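Local coordinates for NADH-rubredoxin oxidoreductase (Clostridium acetobutylicum, PDB 3KLJ), which catalyses the NADH-dependent reduction of rubredoxin through one bound FAD, in an electron-transfer chain that scavenges dioxygen in an anaerobe, at residues Ser173-Glu179 / Ile203-Ser209; Asp187-Phe193 / Thr332-Tyr337; Thr239-Ser243 / Thr255-Ile260; Asn250-Glu254 / Asp295-Ser299. All coordinates share one frame; numbering follows the deposited sequence. Where two conformers were deposited one is given.

Contact 1: residues Ser173-Glu179 / Ile203-Ser209; sequences SIGIILE and IKIYTNS
I176 lays its outer methyl CD1 over I205 of the neighbouring strand and T207 just beyond it, meeting CG2 of I205 at 3.8 Å and running alongside T207, the two side chains pointing the same way. Its CG1 sits between the backbone N and the carbonyl carbon (chi1 66°), which turns the branch toward residues 203-209. One residue pair back, I174 and I205 lie side by side, and CD1 of I174 reaches on to CG2 of I203; helix 156-168 packs on this apolar side through I159 and A162. The backbones are joined as parallel strands: Y206 N bonds to I174 O, and I176 N bonds to Y206 O at 2.8 Å. This is a beta-alpha-beta crossover of the Rossmann-type NADH-binding domain: strand 172-175, helix 188-199, then strand 204-206 at the sheet edge. On the side of S173, OG of that serine meets the edge of the Y206 ring in its plane, 3.3 Å from CE2, while CD of K204 lies over one ring face, toward its rim. Past the strands the pairing continues in loops: S209 N bonds to I176 O at 2.9 Å, and N208 N approaches L178 O from 48° out of the carbonyl plane.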
loop_
_atom_site.group_PDB
_atom_site.type_symbol
_atom_site.label_atom_id
_atom_site.label_comp_id
_atom_site.label_asym_id
_atom_site.label_seq_id
_atom_site.Cartn_x
_atom_site.Cartn_y
_atom_site.Cartn_z
ATOM N N SER A 173 10.425 9.244 16.961
ATOM C CA SER A 173 11.360 8.137 16.818
ATOM C C SER A 173 10.592 6.843 16.545
ATOM O O SER A 173 9.359 6.786 16.703
ATOM C CB SER A 173 12.289 8.022 18.043
ATOM O OG SER A 173 11.585 7.652 19.217
ATOM N N ILE A 174 11.313 5.816 16.106
ATOM C CA ILE A 174 10.692 4.556 15.719
ATOM C C ILE A 174 11.153 3.437 16.644
ATOM O O ILE A 174 12.305 3.421 17.078
ATOM C CB ILE A 174 11.027 4.209 14.248
ATOM C CG1 ILE A 174 10.509 5.306 13.314
ATOM C CG2 ILE A 174 10.464 2.836 13.843
ATOM C CD1 ILE A 174 11.170 5.304 11.915
ATOM N N GLY A 175 10.248 2.508 16.936
ATOM C CA GLY A 175 10.588 1.292 17.662
ATOM C C GLY A 175 10.262 0.073 16.821
ATOM O O GLY A 175 9.159 -0.037 16.277
ATOM N N ILE A 176 11.231 -0.829 16.689
ATOM C CA ILE A 176 11.063 -2.074 15.926
ATOM C C ILE A 176 11.492 -3.252 16.800
ATOM O O ILE A 176 12.287 -3.076 17.723
ATOM C CB ILE A 176 11.858 -2.067 14.566
ATOM C CG1 ILE A 176 13.376 -2.050 14.796
ATOM C CG2 ILE A 176 11.442 -0.893 13.692
ATOM C CD1 ILE A 176 14.199 -2.147 13.511
ATOM N N ILE A 177 10.973 -4.445 16.522
ATOM C CA ILE A 177 11.333 -5.626 17.319
ATOM C C ILE A 177 12.578 -6.396 16.813
ATOM O O ILE A 177 13.223 -7.110 17.587
ATOM C CB ILE A 177 10.126 -6.584 17.560
ATOM C CG1 ILE A 177 9.599 -7.169 16.242
ATOM C CG2 ILE A 177 9.007 -5.875 18.388
ATOM C CD1 ILE A 177 8.345 -8.036 16.401
ATOM N N LEU A 178 12.906 -6.244 15.530
ATOM C CA LEU A 178 14.099 -6.874 14.958
ATOM C C LEU A 178 15.322 -5.967 15.087
ATOM O O LEU A 178 15.227 -4.863 15.643
ATOM C CB LEU A 178 13.871 -7.263 13.487
ATOM C CG LEU A 178 12.707 -8.208 13.155
ATOM C CD1 LEU A 178 12.666 -8.506 11.658
ATOM C CD2 LEU A 178 12.777 -9.506 13.955
ATOM N N GLU A 179 16.467 -6.445 14.591
ATOM C CA GLU A 179 17.729 -5.721 14.701
ATOM C C GLU A 179 17.827 -4.553 13.721
ATOM O O GLU A 179 18.535 -3.586 13.981
ATOM C CB GLU A 179 18.923 -6.668 14.502
ATOM C CG GLU A 179 20.246 -6.126 15.068
ATOM C CD GLU A 179 21.452 -6.977 14.705
ATOM O OE1 GLU A 179 21.286 -7.981 13.989
ATOM O OE2 GLU A 179 22.576 -6.647 15.152
ATOM N N ILE A 203 16.471 10.689 12.547
ATOM C CA ILE A 203 15.399 9.702 12.689
ATOM C C ILE A 203 15.945 8.495 13.462
ATOM O O ILE A 203 16.647 7.649 12.903
ATOM C CB ILE A 203 14.757 9.319 11.316
ATOM C CG1 ILE A 203 14.075 10.544 10.699
ATOM C CG2 ILE A 203 13.720 8.193 11.473
ATOM C CD1 ILE A 203 13.490 10.309 9.323
ATOM N N LYS A 204 15.648 8.450 14.758
ATOM C CA LYS A 204 16.110 7.370 15.623
ATOM C C LYS A 204 15.225 6.136 15.518
ATOM O O LYS A 204 13.994 6.238 15.482
ATOM C CB LYS A 204 16.240 7.839 17.082
ATOM C CG LYS A 204 15.811 6.803 18.127
ATOM C CD LYS A 204 16.876 6.514 19.175
ATOM C CE LYS A 204 17.789 5.370 18.728
ATOM N NZ LYS A 204 18.462 4.698 19.886
ATOM N N ILE A 205 15.862 4.971 15.441
ATOM C CA ILE A 205 15.145 3.699 15.448
ATOM C C ILE A 205 15.623 2.854 16.622
ATOM O O ILE A 205 16.809 2.500 16.713
ATOM C CB ILE A 205 15.291 2.898 14.122
ATOM C CG1 ILE A 205 14.834 3.735 12.919
ATOM C CG2 ILE A 205 14.476 1.605 14.211
ATOM C CD1 ILE A 205 15.046 3.082 11.538
ATOM N N TYR A 206 14.697 2.551 17.528
ATOM C CA TYR A 206 14.986 1.657 18.639
ATOM C C TYR A 206 14.845 0.238 18.126
ATOM O O TYR A 206 13.763 -0.167 17.694
ATOM C CB TYR A 206 14.027 1.895 19.801
ATOM C CG TYR A 206 14.200 3.226 20.497
ATOM C CD1 TYR A 206 15.095 3.368 21.558
ATOM C CD2 TYR A 206 13.465 4.340 20.098
ATOM C CE1 TYR A 206 15.251 4.599 22.209
ATOM C CE2 TYR A 206 13.610 5.564 20.735
ATOM C CZ TYR A 206 14.497 5.690 21.787
ATOM O OH TYR A 206 14.627 6.914 22.404
ATOM N N THR A 207 15.941 -0.511 18.166
ATOM C CA THR A 207 15.961 -1.860 17.608
ATOM C C THR A 207 15.865 -2.892 18.707
ATOM O O THR A 207 16.193 -2.606 19.858
ATOM C CB THR A 207 17.227 -2.120 16.750
ATOM O OG1 THR A 207 18.398 -1.938 17.561
ATOM C CG2 THR A 207 17.265 -1.167 15.579
ATOM N N ASN A 208 15.413 -4.091 18.345
ATOM C CA ASN A 208 15.216 -5.179 19.300
ATOM C C ASN A 208 14.427 -4.718 20.523
ATOM O O ASN A 208 14.820 -4.973 21.664
ATOM C CB ASN A 208 16.572 -5.781 19.713
ATOM C CG ASN A 208 17.295 -6.429 18.549
ATOM O OD1 ASN A 208 18.263 -5.878 18.015
ATOM N ND2 ASN A 208 16.816 -7.598 18.137
ATOM N N SER A 209 13.313 -4.030 20.276
ATOM C CA SER A 209 12.575 -3.356 21.350
ATOM C C SER A 209 11.686 -4.293 22.144
ATOM O O SER A 209 11.065 -5.196 21.583
ATOM C CB SER A 209 11.723 -2.213 20.792
ATOM O OG SER A 209 12.512 -1.308 20.040
#

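Contact 2: residues Asp187-Phe193 / Thr332-Tyr337; sequences DRDGGLF and TQEDKY
Y337 and D187 meet through a polar bond, the phenol OH giving its proton to OD2 of the carboxylate at 2.7 Å on the syn lone pair, while OD1 of D187 stands almost as near that OH, at 2.8 Å. The ring and carboxylate planes stand 41° apart. Beside this bond, CA of G190 lies over one face of the Y337 ring, 3.6 Å from its centroid, a CH-pi contact. One turn on, CB of Y337 sits over the centre of the F193 ring, 3.6 Å from the centroid, while Q333 O meets the ring edge in plane, 3.2 Å from CE2. CG of F193 lies anti to its backbone N (chi1 -179°), bringing the ring to CB of Y337, and the two side chains run antiparallel past one another. D187 is the N-cap of helix 188-199, and the same OD2 accepts from G190 N at 3.0 Å, from above the carboxylate plane. R330 salt-bridges D187 and D189, and I353 of strand 346-353 packs on both aromatics. The contact joins a helix of the NADH-binding domain to the turn between strands 327-332 and 337-343 of the C-terminal domain. Two donors on one capping oxygen, with an arginine at the other, probably stabilise the charge of D187; the Y337 hydroxyl accepts from R330 while giving its proton to D187, which probably strengthens it as a donor.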
loop_
_atom_site.group_PDB
_atom_site.type_symbol
_atom_site.label_atom_id
_atom_site.label_comp_id
_atom_site.label_asym_id
_atom_site.label_seq_id
_atom_site.Cartn_x
_atom_site.Cartn_y
_atom_site.Cartn_z
ATOM N N ASP A 187 18.570 -6.928 3.184
ATOM C CA ASP A 187 19.287 -7.843 4.085
ATOM C C ASP A 187 19.696 -7.091 5.351
ATOM O O ASP A 187 19.414 -5.891 5.483
ATOM C CB ASP A 187 20.477 -8.552 3.401
ATOM C CG ASP A 187 21.592 -7.597 2.945
ATOM O OD1 ASP A 187 22.736 -8.082 2.794
ATOM O OD2 ASP A 187 21.354 -6.387 2.730
ATOM N N ARG A 188 20.346 -7.790 6.284
ATOM C CA ARG A 188 20.702 -7.180 7.557
ATOM C C ARG A 188 21.602 -5.964 7.351
ATOM O O ARG A 188 21.336 -4.890 7.901
ATOM C CB ARG A 188 21.364 -8.197 8.496
ATOM C CG ARG A 188 21.843 -7.594 9.797
ATOM C CD ARG A 188 22.579 -8.626 10.662
ATOM N NE ARG A 188 23.094 -8.017 11.881
ATOM C CZ ARG A 188 24.289 -7.439 11.983
ATOM N NH1 ARG A 188 25.098 -7.382 10.927
ATOM N NH2 ARG A 188 24.674 -6.911 13.146
ATOM N N ASP A 189 22.656 -6.147 6.564
ATOM C CA ASP A 189 23.653 -5.102 6.319
ATOM C C ASP A 189 23.009 -3.902 5.595
ATOM O O ASP A 189 23.361 -2.753 5.851
ATOM C CB ASP A 189 24.830 -5.654 5.500
ATOM C CG ASP A 189 25.602 -6.779 6.220
ATOM O OD1 ASP A 189 26.354 -7.505 5.550
ATOM O OD2 ASP A 189 25.478 -6.949 7.448
ATOM N N GLY A 190 22.066 -4.178 4.698
ATOM C CA GLY A 190 21.306 -3.111 4.017
ATOM C C GLY A 190 20.504 -2.284 5.007
ATOM O O GLY A 190 20.563 -1.053 4.994
ATOM N N GLY A 191 19.765 -2.969 5.879
ATOM C CA GLY A 191 18.946 -2.314 6.894
ATOM C C GLY A 191 19.742 -1.483 7.882
ATOM O O GLY A 191 19.284 -0.419 8.327
ATOM N N LEU A 192 20.920 -1.977 8.259
ATOM C CA LEU A 192 21.788 -1.248 9.167
ATOM C C LEU A 192 22.419 -0.050 8.461
ATOM O O LEU A 192 22.591 1.004 9.062
ATOM C CB LEU A 192 22.863 -2.169 9.769
ATOM C CG LEU A 192 22.341 -3.186 10.795
ATOM C CD1 LEU A 192 23.494 -4.023 11.333
ATOM C CD2 LEU A 192 21.570 -2.509 11.954
ATOM N N PHE A 193 22.742 -0.208 7.178
ATOM C CA PHE A 193 23.163 0.921 6.361
ATOM C C PHE A 193 22.069 2.001 6.401
ATOM O O PHE A 193 22.351 3.173 6.677
ATOM C CB PHE A 193 23.463 0.456 4.926
ATOM C CG PHE A 193 23.938 1.551 4.005
ATOM C CD1 PHE A 193 23.022 2.338 3.300
ATOM C CD2 PHE A 193 25.298 1.780 3.822
ATOM C CE1 PHE A 193 23.457 3.346 2.438
ATOM C CE2 PHE A 193 25.747 2.785 2.959
ATOM C CZ PHE A 193 24.831 3.570 2.270
ATOM N N THR A 332 29.330 -1.739 0.075
ATOM C CA THR A 332 28.984 -0.625 0.944
ATOM C C THR A 332 29.885 0.558 0.604
ATOM O O THR A 332 31.108 0.456 0.669
ATOM C CB THR A 332 29.140 -0.995 2.444
ATOM O OG1 THR A 332 28.321 -2.129 2.748
ATOM C CG2 THR A 332 28.743 0.169 3.347
ATOM N N GLN A 333 29.264 1.671 0.228
ATOM C CA GLN A 333 29.978 2.914 -0.056
ATOM C C GLN A 333 29.387 4.021 0.811
ATOM O O GLN A 333 28.445 3.771 1.554
ATOM C CB GLN A 333 29.855 3.260 -1.538
ATOM C CG GLN A 333 30.483 2.227 -2.470
ATOM C CD GLN A 333 30.188 2.503 -3.927
ATOM O OE1 GLN A 333 30.237 3.650 -4.372
ATOM N NE2 GLN A 333 29.884 1.450 -4.686
ATOM N N GLU A 334 29.939 5.231 0.723
ATOM C CA GLU A 334 29.442 6.367 1.503
ATOM C C GLU A 334 28.033 6.793 1.073
ATOM O O GLU A 334 27.211 7.160 1.899
ATOM C CB GLU A 334 30.422 7.551 1.424
ATOM C CG GLU A 334 30.077 8.753 2.327
ATOM C CD GLU A 334 30.227 8.469 3.827
ATOM O OE1 GLU A 334 31.277 7.928 4.239
ATOM O OE2 GLU A 334 29.302 8.808 4.603
ATOM N N ASP A 335 27.767 6.713 -0.224
ATOM C CA ASP A 335 26.533 7.216 -0.820
ATOM C C ASP A 335 25.526 6.112 -1.151
ATOM O O ASP A 335 24.348 6.393 -1.357
ATOM C CB ASP A 335 26.854 8.014 -2.099
ATOM C CG ASP A 335 27.961 7.367 -2.952
ATOM O OD1 ASP A 335 27.772 7.231 -4.186
ATOM O OD2 ASP A 335 29.029 7.005 -2.400
ATOM N N LYS A 336 25.991 4.866 -1.220
ATOM C CA LYS A 336 25.144 3.782 -1.711
ATOM C C LYS A 336 25.434 2.409 -1.102
ATOM O O LYS A 336 26.529 2.151 -0.618
ATOM C CB LYS A 336 25.170 3.722 -3.247
ATOM C CG LYS A 336 26.465 3.225 -3.860
ATOM C CD LYS A 336 26.421 3.269 -5.402
ATOM C CE LYS A 336 26.689 4.679 -5.928
ATOM N NZ LYS A 336 26.697 4.738 -7.414
ATOM N N TYR A 337 24.419 1.552 -1.105
ATOM C CA TYR A 337 24.555 0.181 -0.658
ATOM C C TYR A 337 23.994 -0.696 -1.758
ATOM O O TYR A 337 22.923 -0.409 -2.322
ATOM C CB TYR A 337 23.807 -0.067 0.671
ATOM C CG TYR A 337 23.812 -1.527 1.083
ATOM C CD1 TYR A 337 24.878 -2.066 1.818
ATOM C CD2 TYR A 337 22.779 -2.385 0.698
ATOM C CE1 TYR A 337 24.901 -3.409 2.181
ATOM C CE2 TYR A 337 22.789 -3.730 1.053
ATOM C CZ TYR A 337 23.853 -4.236 1.798
ATOM O OH TYR A 337 23.874 -5.568 2.142
#

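Contact 3: residues Thr239-Ser243 / Thr255-Ile260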
loop_
_atom_site.group_PDB
_atom_site.type_symbol
_atom_site.label_atom_id
_atom_site.label_comp_id
_atom_site.label_asym_id
_atom_site.label_seq_id
_atom_site.Cartn_x
_atom_site.Cartn_y
_atom_site.Cartn_z
ATOM N N THR A 239 -20.597 -15.431 1.336
ATOM C CA THR A 239 -20.689 -15.759 -0.082
ATOM C C THR A 239 -19.657 -16.803 -0.488
ATOM O O THR A 239 -18.802 -17.188 0.311
ATOM C CB THR A 239 -20.492 -14.505 -0.946
ATOM O OG1 THR A 239 -19.094 -14.212 -1.038
ATOM C CG2 THR A 239 -21.230 -13.311 -0.342
ATOM N N GLU A 240 -19.732 -17.237 -1.741
ATOM C CA GLU A 240 -18.738 -18.142 -2.288
ATOM C C GLU A 240 -17.644 -17.417 -3.072
ATOM O O GLU A 240 -16.948 -18.033 -3.873
ATOM C CB GLU A 240 -19.407 -19.229 -3.138
ATOM C CG GLU A 240 -20.290 -20.180 -2.340
ATOM C CD GLU A 240 -19.547 -20.845 -1.195
ATOM O OE1 GLU A 240 -19.961 -20.670 -0.028
ATOM O OE2 GLU A 240 -18.537 -21.531 -1.459
ATOM N N ILE A 241 -17.489 -16.113 -2.840
ATOM C CA ILE A 241 -16.430 -15.346 -3.495
ATOM C C ILE A 241 -15.077 -15.844 -2.971
ATOM O O ILE A 241 -14.810 -15.808 -1.765
ATOM C CB ILE A 241 -16.572 -13.821 -3.249
ATOM C CG1 ILE A 241 -17.833 -13.277 -3.946
ATOM C CG2 ILE A 241 -15.310 -13.071 -3.721
ATOM C CD1 ILE A 241 -18.338 -11.965 -3.376
ATOM N N ALA A 242 -14.236 -16.324 -3.881
ATOM C CA ALA A 242 -12.979 -16.952 -3.484
ATOM C C ALA A 242 -12.004 -15.911 -2.979
ATOM O O ALA A 242 -11.911 -14.812 -3.534
ATOM C CB ALA A 242 -12.375 -17.738 -4.636
ATOM N N SER A 243 -11.299 -16.252 -1.905
ATOM C CA SER A 243 -10.286 -15.369 -1.350
ATOM C C SER A 243 -9.177 -16.169 -0.696
ATOM O O SER A 243 -9.389 -17.293 -0.234
ATOM C CB SER A 243 -10.904 -14.386 -0.335
ATOM O OG SER A 243 -11.414 -15.070 0.802
ATOM N N THR A 255 -14.117 -12.053 -10.284
ATOM C CA THR A 255 -13.995 -12.928 -9.120
ATOM C C THR A 255 -14.516 -14.333 -9.481
ATOM O O THR A 255 -14.845 -14.603 -10.638
ATOM C CB THR A 255 -14.819 -12.394 -7.913
ATOM O OG1 THR A 255 -16.219 -12.605 -8.163
ATOM C CG2 THR A 255 -14.555 -10.895 -7.671
ATOM N N SER A 256 -14.577 -15.200 -8.469
ATOM C CA SER A 256 -15.156 -16.548 -8.556
ATOM C C SER A 256 -16.607 -16.556 -8.992
ATOM O O SER A 256 -17.122 -17.568 -9.449
ATOM C CB SER A 256 -15.124 -17.190 -7.174
ATOM O OG SER A 256 -14.068 -18.099 -7.084
ATOM N N ILE A 257 -17.284 -15.430 -8.779
ATOM C CA ILE A 257 -18.740 -15.358 -8.968
ATOM C C ILE A 257 -19.087 -14.457 -10.136
ATOM O O ILE A 257 -18.592 -13.334 -10.230
ATOM C CB ILE A 257 -19.446 -14.831 -7.681
ATOM C CG1 ILE A 257 -19.162 -15.751 -6.483
ATOM C CG2 ILE A 257 -20.949 -14.620 -7.901
ATOM C CD1 ILE A 257 -19.635 -17.212 -6.640
ATOM N N LYS A 258 -19.957 -14.948 -11.006
ATOM C CA LYS A 258 -20.380 -14.204 -12.189
ATOM C C LYS A 258 -20.851 -12.795 -11.827
ATOM O O LYS A 258 -21.550 -12.600 -10.824
ATOM C CB LYS A 258 -21.486 -14.962 -12.936
ATOM C CG LYS A 258 -21.673 -14.521 -14.399
ATOM C CD LYS A 258 -20.433 -14.872 -15.243
ATOM C CE LYS A 258 -20.379 -14.097 -16.562
ATOM N NZ LYS A 258 -18.948 -13.875 -16.969
ATOM N N ASP A 259 -20.424 -11.822 -12.633
ATOM C CA ASP A 259 -20.915 -10.439 -12.566
ATOM C C ASP A 259 -20.429 -9.676 -11.339
ATOM O O ASP A 259 -20.819 -8.512 -11.113
ATOM C CB ASP A 259 -22.441 -10.388 -12.684
ATOM C CG ASP A 259 -22.931 -10.724 -14.081
ATOM O OD1 ASP A 259 -24.080 -11.184 -14.196
ATOM O OD2 ASP A 259 -22.184 -10.517 -15.063
ATOM N N ILE A 260 -19.547 -10.321 -10.574
ATOM C CA ILE A 260 -18.813 -9.648 -9.505
ATOM C C ILE A 260 -17.317 -9.538 -9.820
ATOM O O ILE A 260 -16.651 -10.544 -10.109
ATOM C CB ILE A 260 -18.992 -10.349 -8.148
ATOM C CG1 ILE A 260 -20.481 -10.465 -7.788
ATOM C CG2 ILE A 260 -18.173 -9.596 -7.061
ATOM C CD1 ILE A 260 -20.739 -11.062 -6.410
HETATM O O HOH W 1 -12.944 -14.571 -6.232
#
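A water molecule bridges A242 and S256, donating to A242 O at 2.9 Å and accepting from S256 N at 2.8 Å, and so provides a water-mediated polar link between loops 239-243 and 255-260. Around it the contact is apolar. I241 crosses I257 at about a right angle, CG1 against CG1 at 3.8 Å, and its terminal CD1 reaches CD1 of I260 in a second right-angled crossing at 4.0 Å. In I241 the CG1 branch lies anti to the carbonyl carbon (chi1 -67°), which leads the longer arm to I260 while CG2 is left on the side of T255. At the outer end, CD1 of I257 lies near CB and the carbonyl oxygen of E240. These loops flank strand 247-249 in the FAD-binding domain, and residues 255-260 lead into strand 260-262, an edge strand of its parallel sheet. I110 of strand 107-110 touches both I241 and I260, with I88 adding to the packing on I241. Each loop contains an ST turn: T239 OG1 accepts from I241 N, and T255 OG1 accepts from I257 N at 3.1 Å. The T255 hydroxyl also donates to I260 O at 2.9 Å, from above the carbonyl plane and 52° out of it. That oxygen receives T255 N as well, so two bonds from one residue close the loop around the type II turn I257 to I260.

Contact 4: residues Asn250-Glu254 / Asp295-Ser299; sequences NDHME and DASYS
H252 turns the edge of its imidazole to the 295-299 loop, with ND1 donating to A296 O at 3.1 Å. The bond is bent at both ends: the carbonyl oxygen lies 16° out of the ring plane, and the nitrogen stands above the carbonyl plane, 55° out of it. The neighbouring CE1 faces D295 O, also at the ring edge, 3.5 Å away. Over the centre of one imidazole face lies OD2 of D251, the residue just before, at a height of 3.5 Å, an arrangement that might favour a positive charge on the histidine, although its protonation is not known. OG of S297 is modelled 2.5 Å from the same OD2, a hydrogen bond so short that its exact length is doubtful. CG of D251 lies between the backbone N and the carbonyl carbon (chi1 51°), which brings the carboxylate back over the ring. The contact joins two loops of the FAD-binding domain: a type I turn from N250 to M253, between strands 247-249 and 260-262, and the connection that follows helix 277-291. Y298 N gives a nearly straight backbone bond of 2.7 Å to D251 O. On the inner side M253 curls back on itself and brings its methyl CE obliquely to the Y298 ring, 3.8 Å from CD1. Q283 of helix 277-291 touches both M253 and Y298, and F269 meets the tyrosine ring edge-to-face. N290 of that helix shares A296 O with the histidine, donating to it through its side-chain amide.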
loop_
_atom_site.group_PDB
_atom_site.type_symbol
_atom_site.label_atom_id
_atom_site.label_comp_id
_atom_site.label_asym_id
_atom_site.label_seq_id
_atom_site.Cartn_x
_atom_site.Cartn_y
_atom_site.Cartn_z
ATOM N N ASN A 250 -9.221 -13.017 -11.940
ATOM C CA ASN A 250 -8.487 -13.310 -13.177
ATOM C C ASN A 250 -7.990 -12.006 -13.830
ATOM O O ASN A 250 -8.049 -10.936 -13.208
ATOM C CB ASN A 250 -9.255 -14.261 -14.132
ATOM C CG ASN A 250 -10.497 -13.620 -14.802
ATOM O OD1 ASN A 250 -11.244 -14.302 -15.512
ATOM N ND2 ASN A 250 -10.726 -12.351 -14.561
ATOM N N ASP A 251 -7.471 -12.096 -15.054
ATOM C CA ASP A 251 -6.887 -10.936 -15.738
ATOM C C ASP A 251 -7.958 -9.915 -16.156
ATOM O O ASP A 251 -7.646 -8.739 -16.395
ATOM C CB ASP A 251 -6.087 -11.395 -16.960
ATOM C CG ASP A 251 -6.886 -12.326 -17.849
ATOM O OD1 ASP A 251 -7.229 -13.429 -17.391
ATOM O OD2 ASP A 251 -7.180 -11.952 -18.996
ATOM N N HIS A 252 -9.214 -10.366 -16.223
ATOM C CA HIS A 252 -10.355 -9.468 -16.463
ATOM C C HIS A 252 -10.874 -8.785 -15.195
ATOM O O HIS A 252 -11.876 -8.078 -15.233
ATOM C CB HIS A 252 -11.493 -10.250 -17.123
ATOM C CG HIS A 252 -11.086 -10.936 -18.383
ATOM N ND1 HIS A 252 -10.659 -10.247 -19.499
ATOM C CD2 HIS A 252 -11.037 -12.249 -18.707
ATOM C CE1 HIS A 252 -10.365 -11.109 -20.457
ATOM N NE2 HIS A 252 -10.584 -12.329 -19.999
ATOM N N MET A 253 -10.195 -9.024 -14.074
ATOM C CA MET A 253 -10.630 -8.596 -12.735
ATOM C C MET A 253 -11.944 -9.245 -12.252
ATOM O O MET A 253 -12.598 -8.739 -11.348
ATOM C CB MET A 253 -10.663 -7.060 -12.609
ATOM C CG MET A 253 -9.287 -6.400 -12.629
ATOM S SD MET A 253 -8.230 -7.013 -11.301
ATOM C CE MET A 253 -6.921 -7.885 -12.194
ATOM N N GLU A 254 -12.306 -10.377 -12.854
ATOM C CA GLU A 254 -13.498 -11.142 -12.459
ATOM C C GLU A 254 -13.209 -12.041 -11.262
ATOM O O GLU A 254 -12.183 -12.720 -11.233
ATOM C CB GLU A 254 -13.958 -12.016 -13.616
ATOM C CG GLU A 254 -14.359 -11.235 -14.855
ATOM C CD GLU A 254 -14.650 -12.120 -16.043
ATOM O OE1 GLU A 254 -13.878 -13.075 -16.305
ATOM O OE2 GLU A 254 -15.658 -11.850 -16.726
ATOM N N ASP A 295 -13.688 -6.706 -22.881
ATOM C CA ASP A 295 -12.869 -7.764 -22.254
ATOM C C ASP A 295 -11.352 -7.489 -22.146
ATOM O O ASP A 295 -10.520 -8.338 -22.515
ATOM C CB ASP A 295 -13.166 -9.145 -22.874
ATOM C CG ASP A 295 -12.613 -9.303 -24.284
ATOM O OD1 ASP A 295 -12.392 -10.463 -24.697
ATOM O OD2 ASP A 295 -12.397 -8.287 -24.980
ATOM N N ALA A 296 -11.013 -6.306 -21.631
ATOM C CA ALA A 296 -9.631 -5.908 -21.374
ATOM C C ALA A 296 -8.962 -6.829 -20.362
ATOM O O ALA A 296 -9.609 -7.347 -19.450
ATOM C CB ALA A 296 -9.577 -4.462 -20.875
ATOM N N SER A 297 -7.662 -7.032 -20.536
ATOM C CA SER A 297 -6.867 -7.834 -19.619
ATOM C C SER A 297 -5.811 -7.008 -18.896
ATOM O O SER A 297 -5.029 -6.288 -19.519
ATOM C CB SER A 297 -6.168 -8.964 -20.361
ATOM O OG SER A 297 -7.050 -10.038 -20.574
ATOM N N TYR A 298 -5.781 -7.160 -17.580
ATOM C CA TYR A 298 -4.720 -6.626 -16.758
ATOM C C TYR A 298 -3.501 -7.524 -16.871
ATOM O O TYR A 298 -3.609 -8.751 -16.773
ATOM C CB TYR A 298 -5.176 -6.560 -15.298
ATOM C CG TYR A 298 -4.084 -6.152 -14.330
ATOM C CD1 TYR A 298 -3.481 -7.093 -13.492
ATOM C CD2 TYR A 298 -3.646 -4.833 -14.264
ATOM C CE1 TYR A 298 -2.478 -6.724 -12.606
ATOM C CE2 TYR A 298 -2.638 -4.454 -13.384
ATOM C CZ TYR A 298 -2.067 -5.407 -12.558
ATOM O OH TYR A 298 -1.077 -5.041 -11.687
ATOM N N SER A 299 -2.334 -6.922 -17.068
ATOM C CA SER A 299 -1.099 -7.679 -16.906
ATOM C C SER A 299 -0.274 -7.064 -15.785
ATOM O O SER A 299 -0.276 -5.851 -15.598
ATOM C CB SER A 299 -0.305 -7.785 -18.210
ATOM O OG SER A 299 0.271 -6.538 -18.545
#

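The four contacts fall into two pairs. Contacts 1 and 2 have centres about 17 Å apart and share helix 188-199, which links the two strands of contact 1; a salt bridge from E179 to R188 connects them directly. Contact 2 then carries the NADH-binding domain over to the C-terminal domain. Contacts 3 and 4 have centres about 14 Å apart, and one segment of each, 255-260 and 250-254, adjoins the other between strands 247-249 and 260-262 of the FAD-binding domain. About 41 Å separates the centre of contact 1 from either of theirs. Along the chain both nest within the loop closed by contact 2, so the FAD-binding domain is completed between its two partners.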